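Side-chain contacts in aphrodisin (Mesocricetus auratus, PDB 1E5P), which acts as a pheromone of the lipocalin family that reliably elicits copulatory behaviour from male hamsters: residues 70-75 and 82-87; 31-36 and 108-113; 125-130 and 135-140; 37-40 and 45-48; 49-54 and 74-79. All blocks are in the same frame, centred on the assembly; numbering follows the deposited sequence. Where two conformers were deposited one is given.

Contact 2 spans the longest loop. It opens at residues 31-36 and closes at 108-113, and contacts 4, 5 and 1 all fall between those ends. Contact 4 closes the short turn between strands 32-39 and 44-53. Contact 5 runs from the same strand 44-53 to residues 74-79. Contact 1 overlaps the far end of contact 5, sharing Thr-74 and Gln-75, and closes the turn between strands 72-75 and 79-87. All four belong to one curled antiparallel sheet, the lipocalin barrel. Contact 3 follows in series. It ties helix 120-132 to the chain after it, and touches contact 1 through Phe-129 and contact 2 through Ile-109.

Contact 1 of 5, residues 70-75 and 82-87; sequences GTYETQ and FQPLYI. Unlike the reference sequence in segment 70-75: Glu-73 (reference Gln).
Tyr-72 and Phe-82 form a hydrogen-bonded antiparallel pair in the beta hairpin of strands 72-75 and 79-87, part of the lipocalin barrel. Two backbone bonds join them. The bond from Tyr-72 N to Phe-82 O, 2.8 Å, is nearly straight, with an N-H...O angle of 173°. Phe-82 N donates back to Tyr-72 O.

Ring contacts add to this. Phe-82 has CG between its backbone N and carbonyl carbon (chi1 66°), which brings the ring across to strand 72-75. Tyr-72 CB lies over one ring face, 3.5 Å from the centroid, as a CH-pi contact. The ring planes are only 15° apart, yet little of one ring lies over the other. Thr-74 CG2 meets the Phe-82 edge at CE1, 3.8 Å away. Met-45 and Ile-47 also touch this ring. Without the ring, as with an alanine here, Tyr-72 CB and Thr-74 CG2 would probably lose their aromatic partner and a gap would open beside Met-45.

The polar ends look elsewhere. Tyr-72 OH bonds to Cys-42 O, and Thr-74 OG1 to Ile-63 O. Gly-70 O is buried without a hydrogen-bond partner and lies 3.7 Å from Gln-83 OE1, another acceptor.

Contact 2 of 5, residues 31-36 and 108-113; sequences FYFRHI and MIVVAG
Phe-33, whose ring meets Val-110 and Ala-112, has its carbonyl O bonded by Arg-34 NH1 at 2.9 Å. The donor stands above the carbonyl plane, 36° out of it, while the oxygen lies near the guanidinium plane. The rest of that guanidinium group is held by a salt bridge to Asp-147 and by a bond from NE to Pro-150 O. None of these polar bonds crosses between the two segments. The contact between segments is wholly apolar.

Val-110 is its centre. It has CG1 opposite its backbone N (chi1 175°), which places that methyl against both phenylalanine rings. CG1 meets the edge of the Phe-33 ring at CE2, 3.7 Å away. The same methyl lies 3.8 Å from Phe-31 CZ, and CG2 is 3.9 Å from Phe-31 CE1. Phe-31 is modelled in two conformers, and these distances describe one of them. In that conformer Phe-31 CE2 stands 3.5 Å above the Phe-33 ring, over its centre. Ala-112 CB touches Phe-33 CE2 at 3.9 Å. Cutting Val-110 back to an alanine is likely to open a gap beside Phe-33 CE2 and leave Phe-31 CZ with less to pack on.

Strands 32-39 and 105-113 are not paired with each other. Strand 8-17 pairs with both, so these side chains meet across the inside of the lipocalin barrel. Ile-47 and Val-51 of strand 44-53 add to the same lining. With no hydrogen bond between the segments, the chemistry is that of an apolar interior, consistent with a protein that binds odorants and other small molecules.

Contact 3 of 5, residues 125-130 and 135-140; sequences ILVQFA and IPVENI
Leu-126 and Ile-140 meet end to end at the apolar centre. Leu-126 CD2 lies 3.7 Å from Ile-140 CG2 and 4.0 Å from Ile-140 CD1. Leu-126 has CG anti to its backbone N (chi1 174°), which sends the branched end toward Ile-140. Ile-140 offers both its CG2 methyl and its CD1 end, so the leucine tip is met by two carbons.

Further out, Val-127 and Val-137 lie roughly perpendicular, with CG2 of the first 4.2 Å from CG1 of the second. Ala-130 CB, about a turn further along the helix, lies 4.4 Å from Val-137 CG2. It also comes within 3.4 Å of Ile-135 O.

The polar edge is backbone only. Ile-135 N donates to Ala-130 O at 2.9 Å, with an N-H...O angle of 171° and the donor tilted 25° from the carbonyl plane. This bond ties the chain leaving the helix back to its last turn. Beyond it, the short 3-10 segment 137-139 carries the chain round, with Asn-139 N bonded to Pro-136 O.

Helix 120-132 packs on the outside of the barrel, as in other lipocalins. Leu-126 and Ile-135 rest on Ile-109 of strand 105-113. Ile-135 and Ile-140 both touch Ala-16 of strand 8-17. Phe-129 packs on Leu-85 and Tyr-86 of strand 79-87.

Contact 4 of 5, residues 37-40 and 45-48; sequences DCYK and MEIT
Glu-46 has CG anti to its backbone N (chi1 174°) and runs extended beyond it, while Asp-37 has CG anti to its carbonyl carbon (chi1 -68°). With these torsions the two acids run alongside each other in the same direction, with carboxylate planes 58° apart. Tyr-39 lies along Glu-46 in the same sense, on the same side of the hairpin.

The backbones form the hairpin of strands 32-39 and 44-53. Asp-37 and Glu-46 are a hydrogen-bonded antiparallel pair. Asp-37 N donates to Glu-46 O at 2.9 Å, and Glu-46 N donates to Asp-37 O at 2.8 Å. Cys-38 and Met-45 (a selenomethionine) follow as a non-hydrogen-bonded pair on the other face. The Cys-38 to Cys-42 disulfide links this strand to the turn.

One water joins three groups. This water is 2.7 Å from Asp-37 OD2 and also lies within hydrogen-bonding distance of Glu-46 O and Thr-48 OG1. A second water lies between Tyr-39 OH and Glu-46 OE1. Its approach to OE1 is too short to trust, and Glu-46 has two modelled conformers.

In the conformer described, Asp-37 OD2 and Glu-46 OE1 are 4.1 Å apart. Two like charges this close would probably disfavour full ionisation of both, though only while Glu-46 holds this conformer. Gln-7 NE2, bonded to Asp-37 OD1, is likely to ease that strain on the aspartate side, and the first water may help.

Contact 5 of 5, residues 49-54 and 74-79; sequences FYVITN and TQFEGN
Phe-76 points its ring at Phe-49 and Val-51, forming a T-shaped aromatic pair with Phe-49 in the lipocalin barrel. Strand 44-53 lies on one side of the contact. On the other is the turn between strands 72-75 and 79-87.

From CB the Phe-76 side chain sets out with CG anti to the backbone N (chi1 -176°), extending the ring toward strand 44-53. CB and CG act as the stem. Along one side of the ring, CD1 comes to 4.0 Å from Phe-49 CZ, and CE1 closes to 3.8 Å from the same atom. Along the other side, CE2 lies 4.0 Å from Phe-49 CE2. At the tip, CZ meets Phe-49 CE2 at 3.7 Å and Val-51 CG1 at 4.2 Å.

The planes stand at 87°, with centroids 5.0 Å apart. Phe-49 presents its edge and Phe-76 its face. No hydrogen bond crosses between the segments, so apolar packing makes this contact.

The base of Phe-76 is fixed by the backbone of the turn. Its N donates to Gly-78 O, and its O accepts from Asn-80 ND2. Val-51 also packs on Phe-31, which extends the apolar cluster. The edge of Phe-49 comes down with CZ over the centre of the Phe-76 ring, 3.7 Å above its plane.

Contact 1 of 5, residues 70-75 and 82-87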
# COMPACT_ATOMS: atom_id res chain seq x y z
N GLY A 70 -10.42 12.17 -7.40
CA GLY A 70 -9.56 12.21 -6.25
C GLY A 70 -8.81 10.92 -5.95
O GLY A 70 -8.20 10.77 -4.86
N THR A 71 -8.90 9.98 -6.87
CA THR A 71 -8.14 8.73 -6.72
C THR A 71 -6.91 8.79 -7.63
O THR A 71 -6.84 9.57 -8.58
CB THR A 71 -8.95 7.49 -7.10
OG1 THR A 71 -9.25 7.48 -8.52
CG2 THR A 71 -10.25 7.39 -6.32
N TYR A 72 -5.96 7.91 -7.34
CA TYR A 72 -4.78 7.73 -8.15
C TYR A 72 -4.89 6.37 -8.88
O TYR A 72 -5.40 5.42 -8.29
CB TYR A 72 -3.51 7.66 -7.31
CG TYR A 72 -3.10 8.97 -6.68
CD1 TYR A 72 -3.61 9.33 -5.45
CD2 TYR A 72 -2.22 9.82 -7.34
CE1 TYR A 72 -3.26 10.55 -4.86
CE2 TYR A 72 -1.85 11.02 -6.74
CZ TYR A 72 -2.38 11.37 -5.53
OH TYR A 72 -1.99 12.56 -4.95
N GLU A 73 -4.48 6.34 -10.12
CA GLU A 73 -4.43 5.12 -10.90
C GLU A 73 -2.99 4.81 -11.27
O GLU A 73 -2.20 5.68 -11.62
CB GLU A 73 -5.30 5.21 -12.16
CG GLU A 73 -6.77 5.36 -11.81
CD GLU A 73 -7.73 5.29 -12.97
OE1 GLU A 73 -7.26 5.13 -14.14
OE2 GLU A 73 -8.94 5.40 -12.69
N THR A 74 -2.62 3.54 -11.17
CA THR A 74 -1.31 3.04 -11.53
C THR A 74 -1.41 1.60 -12.06
O THR A 74 -2.26 0.84 -11.62
CB THR A 74 -0.26 3.13 -10.41
OG1 THR A 74 1.06 2.96 -11.01
CG2 THR A 74 -0.46 2.04 -9.38
N GLN A 75 -0.56 1.29 -13.03
CA GLN A 75 -0.52 -0.05 -13.59
C GLN A 75 0.59 -0.82 -12.89
O GLN A 75 1.76 -0.42 -12.92
CB GLN A 75 -0.28 -0.02 -15.11
CG GLN A 75 -1.54 0.45 -15.84
CD GLN A 75 -1.59 0.05 -17.30
OE1 GLN A 75 -1.69 -1.12 -17.63
NE2 GLN A 75 -1.54 1.07 -18.16
N PHE A 82 -6.16 3.86 -6.12
CA PHE A 82 -5.89 4.02 -4.70
C PHE A 82 -6.01 5.46 -4.22
O PHE A 82 -6.04 6.40 -5.01
CB PHE A 82 -4.49 3.47 -4.38
CG PHE A 82 -3.32 4.22 -4.97
CD1 PHE A 82 -2.83 3.88 -6.22
CD2 PHE A 82 -2.69 5.25 -4.28
CE1 PHE A 82 -1.76 4.53 -6.80
CE2 PHE A 82 -1.62 5.91 -4.86
CZ PHE A 82 -1.14 5.56 -6.11
N GLN A 83 -6.13 5.58 -2.90
CA GLN A 83 -6.15 6.96 -2.35
C GLN A 83 -5.91 6.89 -0.86
O GLN A 83 -6.18 5.87 -0.23
CB GLN A 83 -7.47 7.63 -2.69
CG GLN A 83 -8.71 7.00 -2.08
CD GLN A 83 -9.95 7.85 -2.38
OE1 GLN A 83 -9.98 9.05 -2.13
NE2 GLN A 83 -10.97 7.20 -2.91
N PRO A 84 -5.37 7.96 -0.28
CA PRO A 84 -5.17 8.01 1.14
C PRO A 84 -6.53 8.02 1.85
O PRO A 84 -7.44 8.73 1.38
CB PRO A 84 -4.49 9.37 1.37
CG PRO A 84 -3.88 9.72 0.05
CD PRO A 84 -4.82 9.15 -0.99
N LEU A 85 -6.68 7.27 2.91
CA LEU A 85 -7.88 7.32 3.75
C LEU A 85 -7.62 8.28 4.92
O LEU A 85 -8.55 8.93 5.41
CB LEU A 85 -8.16 5.96 4.39
CG LEU A 85 -8.69 4.84 3.49
CD1 LEU A 85 -8.55 3.48 4.18
CD2 LEU A 85 -10.13 5.08 3.11
N TYR A 86 -6.37 8.31 5.36
CA TYR A 86 -6.00 9.12 6.53
C TYR A 86 -4.50 9.31 6.58
O TYR A 86 -3.71 8.38 6.45
CB TYR A 86 -6.50 8.39 7.80
CG TYR A 86 -6.14 9.12 9.08
CD1 TYR A 86 -6.61 10.41 9.30
CD2 TYR A 86 -5.33 8.54 10.04
CE1 TYR A 86 -6.28 11.09 10.47
CE2 TYR A 86 -5.00 9.22 11.21
CZ TYR A 86 -5.48 10.50 11.41
OH TYR A 86 -5.15 11.19 12.56
N ILE A 87 -4.05 10.56 6.80
CA ILE A 87 -2.64 10.85 6.82
C ILE A 87 -2.23 11.53 8.13
O ILE A 87 -2.95 12.42 8.59
CB ILE A 87 -2.26 11.81 5.67
CG1 ILE A 87 -2.76 11.30 4.32
CG2 ILE A 87 -0.74 11.99 5.62
CD1 ILE A 87 -2.70 12.28 3.17

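Contact 2 of 5, residues 31-36 and 108-113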
# COMPACT_ATOMS: atom_id res chain seq x y z
N PHE A 31 3.96 -5.69 -1.09
CA PHE A 31 5.06 -4.79 -1.48
C PHE A 31 5.55 -4.00 -0.29
O PHE A 31 4.83 -3.76 0.69
CB PHE A 31 4.61 -3.93 -2.65
CG PHE A 31 3.65 -2.88 -2.13
CD1 PHE A 31 2.33 -3.14 -1.86
CD2 PHE A 31 4.16 -1.61 -1.92
CE1 PHE A 31 1.51 -2.12 -1.36
CE2 PHE A 31 3.35 -0.60 -1.44
CZ PHE A 31 2.02 -0.86 -1.16
N TYR A 32 6.83 -3.68 -0.42
CA TYR A 32 7.56 -3.02 0.64
C TYR A 32 7.95 -1.60 0.19
O TYR A 32 8.88 -1.43 -0.60
CB TYR A 32 8.80 -3.85 0.99
CG TYR A 32 8.50 -5.32 1.31
CD1 TYR A 32 8.46 -6.30 0.35
CD2 TYR A 32 8.21 -5.64 2.63
CE1 TYR A 32 8.17 -7.62 0.70
CE2 TYR A 32 7.94 -6.96 3.00
CZ TYR A 32 7.90 -7.92 2.02
OH TYR A 32 7.61 -9.24 2.36
N PHE A 33 7.19 -0.62 0.70
CA PHE A 33 7.52 0.76 0.32
C PHE A 33 8.96 1.14 0.64
O PHE A 33 9.57 0.63 1.59
CB PHE A 33 6.65 1.76 1.12
CG PHE A 33 5.33 2.15 0.59
CD1 PHE A 33 5.19 2.98 -0.51
CD2 PHE A 33 4.17 1.74 1.24
CE1 PHE A 33 3.95 3.36 -0.97
CE2 PHE A 33 2.91 2.12 0.79
CZ PHE A 33 2.81 2.92 -0.32
N ARG A 34 9.48 2.10 -0.14
CA ARG A 34 10.73 2.76 0.18
C ARG A 34 10.57 4.28 0.10
O ARG A 34 11.15 4.97 0.95
CB ARG A 34 11.88 2.35 -0.75
CG ARG A 34 12.33 0.88 -0.54
CD ARG A 34 13.08 0.76 0.77
NE ARG A 34 13.63 -0.57 1.09
CZ ARG A 34 12.91 -1.48 1.77
NH1 ARG A 34 11.68 -1.22 2.16
NH2 ARG A 34 13.47 -2.65 2.08
N HIS A 35 9.77 4.81 -0.83
CA HIS A 35 9.73 6.29 -0.93
C HIS A 35 8.56 6.71 -1.79
O HIS A 35 8.10 5.91 -2.62
CB HIS A 35 11.02 6.73 -1.66
CG HIS A 35 11.45 8.13 -1.30
ND1 HIS A 35 12.28 8.37 -0.22
CD2 HIS A 35 11.16 9.33 -1.82
CE1 HIS A 35 12.50 9.67 -0.10
NE2 HIS A 35 11.82 10.28 -1.06
N ILE A 36 8.06 7.93 -1.57
CA ILE A 36 7.03 8.49 -2.41
C ILE A 36 7.54 9.91 -2.80
O ILE A 36 8.01 10.60 -1.91
CB ILE A 36 5.69 8.65 -1.68
CG1 ILE A 36 5.13 7.26 -1.34
CG2 ILE A 36 4.69 9.43 -2.54
CD1 ILE A 36 3.84 7.32 -0.52
N MSE A 108 -7.95 -3.65 -0.72
CA MSE A 108 -6.85 -3.68 0.21
C MSE A 108 -6.75 -2.38 1.03
O MSE A 108 -7.24 -1.35 0.60
CB MSE A 108 -5.49 -3.73 -0.54
CG MSE A 108 -5.26 -4.68 -1.64
SE MSE A 108 -3.79 -4.44 -2.66
CE MSE A 108 -2.48 -4.26 -1.45
N ILE A 109 -6.12 -2.54 2.18
CA ILE A 109 -5.74 -1.39 3.01
C ILE A 109 -4.23 -1.54 3.21
O ILE A 109 -3.75 -2.63 3.52
CB ILE A 109 -6.42 -1.33 4.39
CG1 ILE A 109 -7.92 -1.08 4.18
CG2 ILE A 109 -5.80 -0.21 5.23
CD1 ILE A 109 -8.76 -1.38 5.41
N VAL A 110 -3.49 -0.47 2.96
CA VAL A 110 -2.05 -0.48 3.16
C VAL A 110 -1.71 0.63 4.17
O VAL A 110 -2.22 1.75 4.03
CB VAL A 110 -1.30 -0.19 1.83
CG1 VAL A 110 0.19 -0.10 2.08
CG2 VAL A 110 -1.65 -1.29 0.83
N VAL A 111 -0.95 0.28 5.20
CA VAL A 111 -0.52 1.32 6.16
C VAL A 111 0.98 1.53 5.97
O VAL A 111 1.77 0.63 6.19
CB VAL A 111 -0.80 0.96 7.62
CG1 VAL A 111 -0.39 2.12 8.55
CG2 VAL A 111 -2.26 0.58 7.83
N ALA A 112 1.35 2.71 5.50
CA ALA A 112 2.76 3.07 5.33
C ALA A 112 3.22 3.81 6.60
O ALA A 112 2.39 4.49 7.18
CB ALA A 112 2.89 4.02 4.14
N GLY A 113 4.47 3.66 6.99
CA GLY A 113 4.97 4.34 8.16
C GLY A 113 6.45 4.64 8.07
O GLY A 113 7.15 4.25 7.14

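Contact 3 of 5, residues 125-130 and 135-140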
# COMPACT_ATOMS: atom_id res chain seq x y z
N ILE A 125 -7.59 2.49 14.47
CA ILE A 125 -7.96 3.16 13.21
C ILE A 125 -7.99 2.15 12.06
O ILE A 125 -8.88 2.15 11.23
CB ILE A 125 -6.98 4.30 12.88
CG1 ILE A 125 -7.19 5.44 13.91
CG2 ILE A 125 -7.22 4.82 11.47
CD1 ILE A 125 -6.22 6.59 13.78
N LEU A 126 -6.99 1.28 12.01
CA LEU A 126 -6.93 0.26 10.96
C LEU A 126 -8.14 -0.68 11.03
O LEU A 126 -8.73 -1.01 10.01
CB LEU A 126 -5.65 -0.55 11.14
CG LEU A 126 -5.50 -1.78 10.21
CD1 LEU A 126 -5.52 -1.34 8.76
CD2 LEU A 126 -4.22 -2.51 10.59
N VAL A 127 -8.47 -1.13 12.24
CA VAL A 127 -9.64 -2.01 12.42
C VAL A 127 -10.90 -1.32 11.97
O VAL A 127 -11.71 -1.97 11.28
CB VAL A 127 -9.72 -2.51 13.87
CG1 VAL A 127 -11.09 -3.03 14.23
CG2 VAL A 127 -8.66 -3.60 14.06
N GLN A 128 -11.10 -0.04 12.29
CA GLN A 128 -12.29 0.70 11.89
C GLN A 128 -12.35 0.74 10.36
O GLN A 128 -13.39 0.48 9.73
CB GLN A 128 -12.36 2.08 12.55
CG GLN A 128 -12.57 2.04 14.06
CD GLN A 128 -13.02 3.35 14.69
OE1 GLN A 128 -14.17 3.54 15.09
NE2 GLN A 128 -12.09 4.30 14.81
N PHE A 129 -11.19 0.95 9.71
CA PHE A 129 -11.16 0.97 8.24
C PHE A 129 -11.45 -0.41 7.65
O PHE A 129 -12.19 -0.53 6.67
CB PHE A 129 -9.82 1.50 7.73
CG PHE A 129 -9.66 2.99 7.81
CD1 PHE A 129 -10.70 3.83 7.43
CD2 PHE A 129 -8.47 3.57 8.23
CE1 PHE A 129 -10.58 5.20 7.48
CE2 PHE A 129 -8.34 4.95 8.28
CZ PHE A 129 -9.38 5.76 7.91
N ALA A 130 -10.90 -1.46 8.24
CA ALA A 130 -11.13 -2.82 7.77
C ALA A 130 -12.62 -3.11 7.86
O ALA A 130 -13.20 -3.65 6.93
CB ALA A 130 -10.31 -3.83 8.55
N ILE A 135 -13.16 -5.87 5.01
CA ILE A 135 -11.99 -6.74 4.96
C ILE A 135 -11.83 -7.40 6.33
O ILE A 135 -11.75 -6.71 7.35
CB ILE A 135 -10.69 -5.96 4.65
CG1 ILE A 135 -10.77 -5.36 3.24
CG2 ILE A 135 -9.48 -6.88 4.77
CD1 ILE A 135 -9.64 -4.39 2.92
N PRO A 136 -11.80 -8.72 6.36
CA PRO A 136 -11.69 -9.43 7.63
C PRO A 136 -10.46 -9.02 8.41
O PRO A 136 -9.37 -8.94 7.85
CB PRO A 136 -11.62 -10.89 7.23
CG PRO A 136 -12.07 -10.95 5.81
CD PRO A 136 -11.69 -9.62 5.20
N VAL A 137 -10.63 -8.83 9.73
CA VAL A 137 -9.46 -8.46 10.55
C VAL A 137 -8.45 -9.59 10.56
O VAL A 137 -7.24 -9.34 10.71
CB VAL A 137 -9.86 -7.95 11.93
CG1 VAL A 137 -8.67 -7.56 12.79
CG2 VAL A 137 -10.77 -6.73 11.78
N GLU A 138 -8.84 -10.88 10.27
CA GLU A 138 -7.82 -11.94 10.26
C GLU A 138 -6.97 -11.85 8.99
O GLU A 138 -5.97 -12.57 8.85
CB GLU A 138 -8.48 -13.31 10.32
CG GLU A 138 -9.32 -13.66 9.09
CD GLU A 138 -10.02 -15.00 9.27
N ASN A 139 -7.34 -10.97 8.09
CA ASN A 139 -6.60 -10.77 6.85
C ASN A 139 -5.63 -9.59 6.98
O ASN A 139 -5.10 -9.15 5.93
CB ASN A 139 -7.55 -10.54 5.69
CG ASN A 139 -8.28 -11.77 5.19
OD1 ASN A 139 -8.76 -11.81 4.04
ND2 ASN A 139 -8.36 -12.80 6.04
N ILE A 140 -5.43 -9.05 8.16
CA ILE A 140 -4.45 -7.98 8.39
C ILE A 140 -3.10 -8.63 8.65
O ILE A 140 -2.92 -9.40 9.63
CB ILE A 140 -4.83 -7.07 9.57
CG1 ILE A 140 -6.12 -6.30 9.30
CG2 ILE A 140 -3.70 -6.10 9.90
CD1 ILE A 140 -6.72 -5.68 10.56

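Contact 4 of 5, residues 37-40 and 45-48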
# COMPACT_ATOMS: atom_id res chain seq x y z
N ASP A 37 7.51 10.18 -4.09
CA ASP A 37 7.92 11.54 -4.55
C ASP A 37 6.69 12.13 -5.22
O ASP A 37 6.06 11.45 -6.04
CB ASP A 37 9.11 11.45 -5.51
CG ASP A 37 10.34 11.00 -4.75
OD1 ASP A 37 10.95 11.83 -4.05
OD2 ASP A 37 10.68 9.81 -4.85
N CYS A 38 6.36 13.37 -4.89
CA CYS A 38 5.19 14.03 -5.45
C CYS A 38 5.59 15.08 -6.49
O CYS A 38 6.61 15.74 -6.29
CB CYS A 38 4.46 14.84 -4.34
SG CYS A 38 3.49 13.74 -3.26
N TYR A 39 4.86 15.12 -7.59
CA TYR A 39 5.07 16.11 -8.64
C TYR A 39 3.78 16.83 -8.95
O TYR A 39 2.69 16.26 -8.89
CB TYR A 39 5.61 15.41 -9.92
CG TYR A 39 6.93 14.74 -9.61
CD1 TYR A 39 8.12 15.44 -9.68
CD2 TYR A 39 6.97 13.40 -9.22
CE1 TYR A 39 9.32 14.85 -9.37
CE2 TYR A 39 8.17 12.81 -8.89
CZ TYR A 39 9.34 13.52 -8.97
OH TYR A 39 10.54 12.93 -8.65
N LYS A 40 3.86 18.11 -9.30
CA LYS A 40 2.70 18.90 -9.73
C LYS A 40 1.62 18.86 -8.66
O LYS A 40 0.49 18.42 -8.90
CB LYS A 40 2.17 18.33 -11.04
CG LYS A 40 3.24 18.34 -12.11
CD LYS A 40 2.84 17.64 -13.39
N MSE A 45 2.32 10.79 -8.47
CA MSE A 45 2.92 10.30 -7.20
C MSE A 45 3.80 9.11 -7.59
O MSE A 45 3.22 8.09 -7.96
CB MSE A 45 1.88 9.88 -6.15
CG MSE A 45 2.27 9.00 -5.00
SE MSE A 45 1.13 8.59 -3.63
CE MSE A 45 -0.43 8.96 -4.42
N GLU A 46 5.11 9.32 -7.60
CA GLU A 46 6.00 8.21 -7.93
C GLU A 46 6.25 7.38 -6.68
O GLU A 46 6.65 7.91 -5.65
CB GLU A 46 7.34 8.69 -8.44
CG GLU A 46 8.27 7.49 -8.63
CD GLU A 46 9.64 7.97 -9.07
OE1 GLU A 46 9.91 9.15 -8.79
OE2 GLU A 46 10.34 7.14 -9.66
N ILE A 47 6.04 6.07 -6.80
CA ILE A 47 6.22 5.21 -5.62
C ILE A 47 7.40 4.28 -5.89
O ILE A 47 7.41 3.66 -6.96
CB ILE A 47 4.94 4.37 -5.35
CG1 ILE A 47 3.77 5.34 -5.09
CG2 ILE A 47 5.14 3.47 -4.16
CD1 ILE A 47 2.40 4.71 -5.03
N THR A 48 8.34 4.25 -4.96
CA THR A 48 9.51 3.35 -5.10
C THR A 48 9.30 2.26 -4.03
O THR A 48 9.00 2.62 -2.90
CB THR A 48 10.79 4.12 -4.81
OG1 THR A 48 10.90 5.18 -5.79
CG2 THR A 48 12.03 3.23 -4.94
O HOH W 1 9.47 7.41 -5.24
O HOH W 2 11.87 10.45 -8.15

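Contact 5 of 5, residues 49-54 and 74-79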
# COMPACT_ATOMS: atom_id res chain seq x y z
N PHE A 49 9.45 1.02 -4.45
CA PHE A 49 9.18 -0.07 -3.51
C PHE A 49 9.88 -1.33 -3.97
O PHE A 49 10.38 -1.42 -5.10
CB PHE A 49 7.66 -0.32 -3.45
CG PHE A 49 7.05 -0.72 -4.77
CD1 PHE A 49 6.70 0.23 -5.72
CD2 PHE A 49 6.84 -2.06 -5.09
CE1 PHE A 49 6.17 -0.12 -6.94
CE2 PHE A 49 6.29 -2.43 -6.30
CZ PHE A 49 5.93 -1.45 -7.23
N TYR A 50 9.92 -2.29 -3.04
CA TYR A 50 10.46 -3.60 -3.41
C TYR A 50 9.32 -4.64 -3.42
O TYR A 50 8.35 -4.54 -2.66
CB TYR A 50 11.48 -4.11 -2.35
CG TYR A 50 12.89 -3.64 -2.60
CD1 TYR A 50 13.72 -4.33 -3.48
CD2 TYR A 50 13.40 -2.51 -1.94
CE1 TYR A 50 15.03 -3.93 -3.71
CE2 TYR A 50 14.70 -2.10 -2.16
CZ TYR A 50 15.49 -2.80 -3.05
OH TYR A 50 16.79 -2.40 -3.30
N VAL A 51 9.47 -5.59 -4.32
CA VAL A 51 8.64 -6.81 -4.30
C VAL A 51 9.63 -7.98 -4.49
O VAL A 51 10.71 -7.78 -5.03
CB VAL A 51 7.58 -6.91 -5.38
CG1 VAL A 51 6.42 -6.00 -5.04
CG2 VAL A 51 8.13 -6.69 -6.78
N ILE A 52 9.24 -9.17 -4.02
CA ILE A 52 10.10 -10.33 -4.30
C ILE A 52 9.55 -11.01 -5.54
O ILE A 52 8.36 -11.36 -5.57
CB ILE A 52 10.08 -11.33 -3.12
CG1 ILE A 52 10.56 -10.68 -1.85
CG2 ILE A 52 10.91 -12.55 -3.51
CD1 ILE A 52 11.92 -10.06 -1.86
N THR A 53 10.38 -11.14 -6.54
CA THR A 53 9.99 -11.80 -7.80
C THR A 53 11.07 -12.82 -8.15
O THR A 53 12.25 -12.48 -8.11
CB THR A 53 9.83 -10.73 -8.90
OG1 THR A 53 8.80 -9.79 -8.46
CG2 THR A 53 9.43 -11.36 -10.21
N ASN A 54 10.67 -14.05 -8.45
CA ASN A 54 11.65 -15.12 -8.76
C ASN A 54 12.69 -15.25 -7.64
O ASN A 54 13.90 -15.35 -7.89
CB ASN A 54 12.35 -14.84 -10.08
CG ASN A 54 11.40 -14.85 -11.27
OD1 ASN A 54 10.49 -15.68 -11.32
ND2 ASN A 54 11.59 -13.92 -12.19
N THR A 74 -2.62 3.54 -11.17
CA THR A 74 -1.31 3.04 -11.53
C THR A 74 -1.41 1.60 -12.06
O THR A 74 -2.26 0.84 -11.62
CB THR A 74 -0.26 3.13 -10.41
OG1 THR A 74 1.06 2.96 -11.01
CG2 THR A 74 -0.46 2.04 -9.38
N GLN A 75 -0.56 1.29 -13.03
CA GLN A 75 -0.52 -0.05 -13.59
C GLN A 75 0.59 -0.82 -12.89
O GLN A 75 1.76 -0.42 -12.92
CB GLN A 75 -0.28 -0.02 -15.11
CG GLN A 75 -1.54 0.45 -15.84
CD GLN A 75 -1.59 0.05 -17.30
OE1 GLN A 75 -1.69 -1.12 -17.63
NE2 GLN A 75 -1.54 1.07 -18.16
N PHE A 76 0.23 -1.90 -12.18
CA PHE A 76 1.21 -2.75 -11.52
C PHE A 76 0.47 -4.03 -11.10
O PHE A 76 -0.48 -3.93 -10.33
CB PHE A 76 1.90 -2.13 -10.31
CG PHE A 76 2.97 -3.08 -9.76
CD1 PHE A 76 4.19 -3.19 -10.37
CD2 PHE A 76 2.67 -3.83 -8.64
CE1 PHE A 76 5.15 -4.09 -9.86
CE2 PHE A 76 3.62 -4.72 -8.12
CZ PHE A 76 4.84 -4.82 -8.75
N GLU A 77 0.83 -5.16 -11.71
CA GLU A 77 0.12 -6.40 -11.38
C GLU A 77 -1.37 -6.21 -11.62
O GLU A 77 -2.23 -6.69 -10.87
CB GLU A 77 0.42 -6.87 -9.96
CG GLU A 77 1.86 -7.33 -9.76
CD GLU A 77 2.23 -8.62 -10.42
OE1 GLU A 77 1.40 -9.30 -11.04
OE2 GLU A 77 3.44 -8.99 -10.32
N GLY A 78 -1.70 -5.55 -12.74
CA GLY A 78 -3.08 -5.21 -13.04
C GLY A 78 -3.29 -3.69 -12.87
O GLY A 78 -2.35 -2.89 -12.79
N ASN A 79 -4.56 -3.32 -12.80
CA ASN A 79 -4.89 -1.88 -12.69
C ASN A 79 -5.18 -1.57 -11.24
O ASN A 79 -5.98 -2.31 -10.62
CB ASN A 79 -6.09 -1.60 -13.59
CG ASN A 79 -5.79 -1.90 -15.05
OD1 ASN A 79 -4.71 -1.60 -15.54
ND2 ASN A 79 -6.77 -2.49 -15.73